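Local coordinates for protein neurotoxin (Clostridium botulinum, PDB 3N7L) that probably binds gangliosides on nerve cells as the receptor-binding domain of a botulinum neurotoxin of serotype D/C, at residues A[7-12]-A[56-61]; A[73-78]-A[206-211]. One frame throughout, in Å; residues are numbered along the deposited sequence.

Contact 1 (A[7-12]-A[56-61]); sequences KILSLQ and VIVTQN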
loop_
_atom_site.group_PDB
_atom_site.type_symbol
_atom_site.label_atom_id
_atom_site.label_comp_id
_atom_site.label_asym_id
_atom_site.label_seq_id
_atom_site.Cartn_x
_atom_site.Cartn_y
_atom_site.Cartn_z
ATOM N N LYS A 7 -19.554 -17.427 3.006
ATOM C CA LYS A 7 -18.554 -17.399 1.947
ATOM C C LYS A 7 -18.849 -18.494 0.919
ATOM O O LYS A 7 -18.877 -19.678 1.253
ATOM C CB LYS A 7 -17.154 -17.597 2.535
ATOM C CG LYS A 7 -16.041 -17.538 1.498
ATOM C CD LYS A 7 -14.684 -17.893 2.090
ATOM C CE LYS A 7 -14.177 -16.827 3.042
ATOM N NZ LYS A 7 -12.815 -17.163 3.557
ATOM N N ILE A 8 -19.071 -18.095 -0.331
ATOM C CA ILE A 8 -19.380 -19.052 -1.387
ATOM C C ILE A 8 -18.265 -19.201 -2.421
ATOM O O ILE A 8 -18.326 -20.063 -3.296
ATOM C CB ILE A 8 -20.702 -18.681 -2.102
ATOM C CG1 ILE A 8 -20.626 -17.252 -2.650
ATOM C CG2 ILE A 8 -21.866 -18.806 -1.123
ATOM C CD1 ILE A 8 -21.844 -16.842 -3.458
ATOM N N LEU A 9 -17.251 -18.350 -2.317
ATOM C CA LEU A 9 -16.102 -18.403 -3.214
ATOM C C LEU A 9 -14.899 -17.870 -2.461
ATOM O O LEU A 9 -14.973 -16.829 -1.807
ATOM C CB LEU A 9 -16.331 -17.564 -4.473
ATOM C CG LEU A 9 -15.107 -17.466 -5.398
ATOM C CD1 LEU A 9 -14.673 -18.860 -5.837
ATOM C CD2 LEU A 9 -15.437 -16.612 -6.614
ATOM N N SER A 10 -13.792 -18.594 -2.547
ATOM C CA SER A 10 -12.567 -18.201 -1.867
ATOM C C SER A 10 -11.391 -18.568 -2.757
ATOM O O SER A 10 -10.804 -19.639 -2.615
ATOM C CB SER A 10 -12.466 -18.927 -0.522
ATOM O OG SER A 10 -11.268 -18.590 0.150
ATOM N N LEU A 11 -11.060 -17.680 -3.687
ATOM C CA LEU A 11 -9.959 -17.922 -4.611
ATOM C C LEU A 11 -8.622 -17.682 -3.929
ATOM O O LEU A 11 -8.262 -16.543 -3.629
ATOM C CB LEU A 11 -10.095 -17.015 -5.833
ATOM C CG LEU A 11 -9.023 -17.129 -6.919
ATOM C CD1 LEU A 11 -8.915 -18.573 -7.417
ATOM C CD2 LEU A 11 -9.384 -16.185 -8.057
ATOM N N GLN A 12 -7.892 -18.766 -3.683
ATOM C CA GLN A 12 -6.598 -18.686 -3.022
ATOM C C GLN A 12 -5.524 -19.510 -3.712
ATOM O O GLN A 12 -5.812 -20.418 -4.489
ATOM C CB GLN A 12 -6.720 -19.143 -1.569
ATOM C CG GLN A 12 -7.309 -18.099 -0.651
ATOM C CD GLN A 12 -7.427 -18.584 0.774
ATOM O OE1 GLN A 12 -7.429 -17.787 1.714
ATOM N NE2 GLN A 12 -7.541 -19.894 0.946
ATOM N N VAL A 56 -7.267 -15.775 -15.647
ATOM C CA VAL A 56 -7.731 -16.711 -14.630
ATOM C C VAL A 56 -9.246 -16.833 -14.750
ATOM O O VAL A 56 -9.970 -15.842 -14.645
ATOM C CB VAL A 56 -7.364 -16.239 -13.199
ATOM C CG1 VAL A 56 -7.925 -17.216 -12.166
ATOM C CG2 VAL A 56 -5.847 -16.149 -13.056
ATOM N N ILE A 57 -9.721 -18.049 -14.981
ATOM C CA ILE A 57 -11.151 -18.277 -15.128
ATOM C C ILE A 57 -11.725 -19.118 -13.999
ATOM O O ILE A 57 -11.305 -20.257 -13.775
ATOM C CB ILE A 57 -11.463 -18.974 -16.462
ATOM C CG1 ILE A 57 -10.862 -18.168 -17.614
ATOM C CG2 ILE A 57 -12.972 -19.098 -16.639
ATOM C CD1 ILE A 57 -10.968 -18.851 -18.959
ATOM N N VAL A 58 -12.685 -18.543 -13.285
ATOM C CA VAL A 58 -13.335 -19.234 -12.188
ATOM C C VAL A 58 -14.780 -19.528 -12.578
ATOM O O VAL A 58 -15.556 -18.614 -12.868
ATOM C CB VAL A 58 -13.337 -18.381 -10.902
ATOM C CG1 VAL A 58 -14.036 -19.133 -9.777
ATOM C CG2 VAL A 58 -11.906 -18.040 -10.499
ATOM N N THR A 59 -15.131 -20.808 -12.601
ATOM C CA THR A 59 -16.486 -21.224 -12.945
ATOM C C THR A 59 -17.095 -21.856 -11.702
ATOM O O THR A 59 -16.668 -22.927 -11.263
ATOM C CB THR A 59 -16.483 -22.254 -14.082
ATOM O OG1 THR A 59 -15.782 -21.714 -15.206
ATOM C CG2 THR A 59 -17.912 -22.596 -14.500
ATOM N N GLN A 60 -18.087 -21.191 -11.127
ATOM C CA GLN A 60 -18.718 -21.699 -9.923
ATOM C C GLN A 60 -19.998 -22.479 -10.189
ATOM O O GLN A 60 -20.388 -22.682 -11.341
ATOM C CB GLN A 60 -18.977 -20.541 -8.954
ATOM C CG GLN A 60 -19.693 -19.358 -9.569
ATOM C CD GLN A 60 -19.225 -18.034 -8.987
ATOM O OE1 GLN A 60 -18.927 -17.936 -7.796
ATOM N NE2 GLN A 60 -19.169 -17.004 -9.825
ATOM N N ASN A 61 -20.632 -22.928 -9.112
ATOM C CA ASN A 61 -21.864 -23.699 -9.205
ATOM C C ASN A 61 -23.075 -22.809 -9.480
ATOM O O ASN A 61 -23.413 -21.933 -8.682
ATOM C CB ASN A 61 -22.081 -24.485 -7.912
ATOM C CG ASN A 61 -23.343 -25.321 -7.945
ATOM O OD1 ASN A 61 -24.453 -24.789 -8.009
ATOM N ND2 ASN A 61 -23.181 -26.639 -7.907
#
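Leu9 and Leu11 both hold CG trans to the backbone N (chi1 174° and -180°), which sends their methyl groups down onto Val58, whose CG1 is likewise trans to its own N. This is face-to-face packing of two sheets in the lectin-like beta sandwich of the N-terminal half of the receptor-binding domain. The axes of strands 7-12 and 56-59 pass 10.1 Å apart, a sheet-to-sheet spacing rather than that of paired strands, and run nearly antiparallel at 156°. Val58 is the shared partner, with one methyl for each leucine: CG1 lies 4.0 Å from Leu9 CD1, and CG2 lies 4.0 Å from Leu11 CD2. In both pairs the side chains meet at a slant. Leu11 CD2 also touches Val56 CG1, loosely, at 4.5 Å. Ala26, in a loop, touches both Leu9 and Val58, and Phe183 of strand 180-187 touches Leu11 and Val56, so apolar side chains surround the leucine-valine contacts. Ile8 and Leu9 share Ile210 as their partner on strand 202-211, a classic beta bulge that lets both of these neighbours direct CB toward segment 56-61. At the loop end Gln60 rises across Leu9 at about a right angle; its NE2 makes a weak hydrogen bond to Lys179 O, while its OE1 rests 3.9 Å from Leu9 CD2.

Contact 2 (A[73-78]-A[206-211]); sequences FSISFW and RDFYIF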
loop_
_atom_site.group_PDB
_atom_site.type_symbol
_atom_site.label_atom_id
_atom_site.label_comp_id
_atom_site.label_asym_id
_atom_site.label_seq_id
_atom_site.Cartn_x
_atom_site.Cartn_y
_atom_site.Cartn_z
ATOM N N PHE A 73 -25.051 -9.833 -1.716
ATOM C CA PHE A 73 -23.756 -10.463 -1.882
ATOM C C PHE A 73 -22.651 -9.428 -1.732
ATOM O O PHE A 73 -22.880 -8.228 -1.892
ATOM C CB PHE A 73 -23.666 -11.169 -3.242
ATOM C CG PHE A 73 -23.697 -10.240 -4.422
ATOM C CD1 PHE A 73 -22.546 -9.578 -4.836
ATOM C CD2 PHE A 73 -24.878 -10.034 -5.127
ATOM C CE1 PHE A 73 -22.570 -8.725 -5.936
ATOM C CE2 PHE A 73 -24.915 -9.183 -6.227
ATOM C CZ PHE A 73 -23.758 -8.527 -6.633
ATOM N N SER A 74 -21.458 -9.906 -1.401
ATOM C CA SER A 74 -20.309 -9.038 -1.209
ATOM C C SER A 74 -19.091 -9.630 -1.883
ATOM O O SER A 74 -18.912 -10.846 -1.894
ATOM C CB SER A 74 -20.017 -8.862 0.283
ATOM O OG SER A 74 -21.073 -8.188 0.931
ATOM N N ILE A 75 -18.263 -8.757 -2.444
ATOM C CA ILE A 75 -17.035 -9.155 -3.119
ATOM C C ILE A 75 -15.876 -8.455 -2.402
ATOM O O ILE A 75 -15.892 -7.235 -2.231
ATOM C CB ILE A 75 -17.058 -8.716 -4.602
ATOM C CG1 ILE A 75 -18.250 -9.366 -5.313
ATOM C CG2 ILE A 75 -15.750 -9.101 -5.285
ATOM C CD1 ILE A 75 -18.467 -8.879 -6.741
ATOM N N SER A 76 -14.879 -9.216 -1.967
ATOM C CA SER A 76 -13.747 -8.610 -1.271
ATOM C C SER A 76 -12.443 -9.177 -1.802
ATOM O O SER A 76 -12.377 -10.348 -2.158
ATOM C CB SER A 76 -13.835 -8.868 0.239
ATOM O OG SER A 76 -13.605 -10.239 0.541
ATOM N N PHE A 77 -11.408 -8.347 -1.853
ATOM C CA PHE A 77 -10.117 -8.811 -2.342
ATOM C C PHE A 77 -9.025 -7.762 -2.221
ATOM O O PHE A 77 -9.302 -6.565 -2.145
ATOM C CB PHE A 77 -10.234 -9.246 -3.811
ATOM C CG PHE A 77 -10.678 -8.145 -4.743
ATOM C CD1 PHE A 77 -9.742 -7.337 -5.390
ATOM C CD2 PHE A 77 -12.036 -7.922 -4.985
ATOM C CE1 PHE A 77 -10.154 -6.328 -6.266
ATOM C CE2 PHE A 77 -12.457 -6.913 -5.859
ATOM C CZ PHE A 77 -11.517 -6.116 -6.501
ATOM N N TRP A 78 -7.781 -8.234 -2.179
ATOM C CA TRP A 78 -6.634 -7.343 -2.123
ATOM C C TRP A 78 -6.179 -7.194 -3.557
ATOM O O TRP A 78 -6.165 -8.164 -4.315
ATOM C CB TRP A 78 -5.497 -7.940 -1.289
ATOM C CG TRP A 78 -5.673 -7.729 0.176
ATOM C CD1 TRP A 78 -6.257 -8.586 1.070
ATOM C CD2 TRP A 78 -5.283 -6.574 0.922
ATOM N NE1 TRP A 78 -6.251 -8.035 2.328
ATOM C CE2 TRP A 78 -5.658 -6.799 2.269
ATOM C CE3 TRP A 78 -4.650 -5.368 0.587
ATOM C CZ2 TRP A 78 -5.419 -5.861 3.284
ATOM C CZ3 TRP A 78 -4.411 -4.431 1.595
ATOM C CH2 TRP A 78 -4.796 -4.685 2.929
ATOM N N ARG A 206 -5.019 -10.954 -4.530
ATOM C CA ARG A 206 -4.804 -11.831 -3.399
ATOM C C ARG A 206 -6.115 -12.022 -2.624
ATOM O O ARG A 206 -6.847 -11.065 -2.396
ATOM C CB ARG A 206 -3.722 -11.197 -2.518
ATOM C CG ARG A 206 -3.594 -11.783 -1.160
ATOM C CD ARG A 206 -3.217 -10.724 -0.155
ATOM N NE ARG A 206 -3.813 -11.090 1.115
ATOM C CZ ARG A 206 -3.602 -10.482 2.271
ATOM N NH1 ARG A 206 -4.227 -10.941 3.338
ATOM N NH2 ARG A 206 -2.785 -9.443 2.368
ATOM N N ASP A 207 -6.411 -13.265 -2.249
ATOM C CA ASP A 207 -7.614 -13.606 -1.484
ATOM C C ASP A 207 -8.927 -13.003 -1.995
ATOM O O ASP A 207 -9.525 -12.146 -1.349
ATOM C CB ASP A 207 -7.418 -13.226 -0.010
ATOM C CG ASP A 207 -6.357 -14.077 0.677
ATOM O OD1 ASP A 207 -6.506 -15.315 0.691
ATOM O OD2 ASP A 207 -5.375 -13.514 1.206
ATOM N N PHE A 208 -9.374 -13.463 -3.157
ATOM C CA PHE A 208 -10.617 -12.980 -3.744
ATOM C C PHE A 208 -11.767 -13.802 -3.157
ATOM O O PHE A 208 -11.856 -15.011 -3.391
ATOM C CB PHE A 208 -10.586 -13.155 -5.263
ATOM C CG PHE A 208 -11.777 -12.575 -5.966
ATOM C CD1 PHE A 208 -11.771 -11.250 -6.396
ATOM C CD2 PHE A 208 -12.912 -13.351 -6.195
ATOM C CE1 PHE A 208 -12.877 -10.705 -7.044
ATOM C CE2 PHE A 208 -14.029 -12.815 -6.844
ATOM C CZ PHE A 208 -14.010 -11.491 -7.269
ATOM N N TYR A 209 -12.639 -13.143 -2.399
ATOM C CA TYR A 209 -13.772 -13.812 -1.762
ATOM C C TYR A 209 -15.125 -13.264 -2.214
ATOM O O TYR A 209 -15.233 -12.120 -2.650
ATOM C CB TYR A 209 -13.716 -13.631 -0.243
ATOM C CG TYR A 209 -12.473 -14.113 0.470
ATOM C CD1 TYR A 209 -12.263 -13.776 1.809
ATOM C CD2 TYR A 209 -11.526 -14.919 -0.161
ATOM C CE1 TYR A 209 -11.146 -14.226 2.506
ATOM C CE2 TYR A 209 -10.397 -15.381 0.534
ATOM C CZ TYR A 209 -10.220 -15.024 1.867
ATOM O OH TYR A 209 -9.114 -15.449 2.568
ATOM N N ILE A 210 -16.157 -14.093 -2.093
ATOM C CA ILE A 210 -17.522 -13.679 -2.396
ATOM C C ILE A 210 -18.399 -14.255 -1.284
ATOM O O ILE A 210 -18.316 -15.448 -0.967
ATOM C CB ILE A 210 -18.015 -14.181 -3.772
ATOM C CG1 ILE A 210 -17.240 -13.479 -4.893
ATOM C CG2 ILE A 210 -19.507 -13.874 -3.926
ATOM C CD1 ILE A 210 -17.689 -13.843 -6.291
ATOM N N PHE A 211 -19.214 -13.396 -0.681
ATOM C CA PHE A 211 -20.096 -13.791 0.412
ATOM C C PHE A 211 -21.561 -13.671 -0.001
ATOM O O PHE A 211 -21.949 -12.721 -0.685
ATOM C CB PHE A 211 -19.847 -12.897 1.629
ATOM C CG PHE A 211 -18.463 -13.010 2.198
ATOM C CD1 PHE A 211 -18.174 -13.960 3.170
ATOM C CD2 PHE A 211 -17.447 -12.163 1.761
ATOM C CE1 PHE A 211 -16.891 -14.068 3.703
ATOM C CE2 PHE A 211 -16.161 -12.261 2.284
ATOM C CZ PHE A 211 -15.882 -13.215 3.258
HETATM O O HOH W 1 -11.007 -10.845 0.874
#
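Ser76 O receives the N-H of Tyr209 at 2.8 Å, nearly straight at 175° and close to the line of the carbonyl, and the CA of Phe208 adds a CA-H...O contact to the same oxygen. The pairing is antiparallel and belongs to a sheet of the lectin-like beta sandwich: six backbone bonds join strands 73-78 and 206-211, whose axes are 4.6 Å apart. The register slips by one residue between Ser76 and Trp78, a beta bulge in which Asp207 and Phe208 stand opposite Phe77, with Asp207 at a positive phi. A water bridges this irregularity, donating to Asp207 O and meeting Ser76 OG at 2.7 Å. Beyond the bulge the Arg206 guanidinium lies flat over one face of the Trp78 indole, planes 14° apart, with CZ 3.8 Å from the centroid of the five-membered ring, a cation-pi stack. Asp207 OD2, nearly in the guanidinium plane, helps fix its rotation, accepting Arg206 NE through the anti lone pair in a salt bridge at 2.9 Å, while Leu227 touches both Trp78 and Arg206. On the sheet face of Ile75 and Ile210, the Phe77 and Phe208 rings are offset, with centroids 5.3 Å apart and little overlap. Phe208, with CG trans to its N (chi1 -175°), reaches along the strand, where its CZ meets Ile75 CG2 at 3.6 Å.

The two contacts lie about 10 Å apart, centre to centre, in the N-terminal lectin-like half of the receptor-binding domain. Strand 7-14 adjoins strand 202-211, which in turn pairs with strand 72-82, so contact 2 is a pairing within one sheet, whereas contact 1 joins that sheet to strand 55-59 of the other. Probable backbone hydrogen bonds from Leu11 N to Phe208 O and from Ile8 N to Ile210 O, both 2.8 Å, tie them directly. Along the chain they come in series: both segments of contact 1 precede those of contact 2. Together they bring the first strand, two from the early part and the last strand of this half into one sandwich.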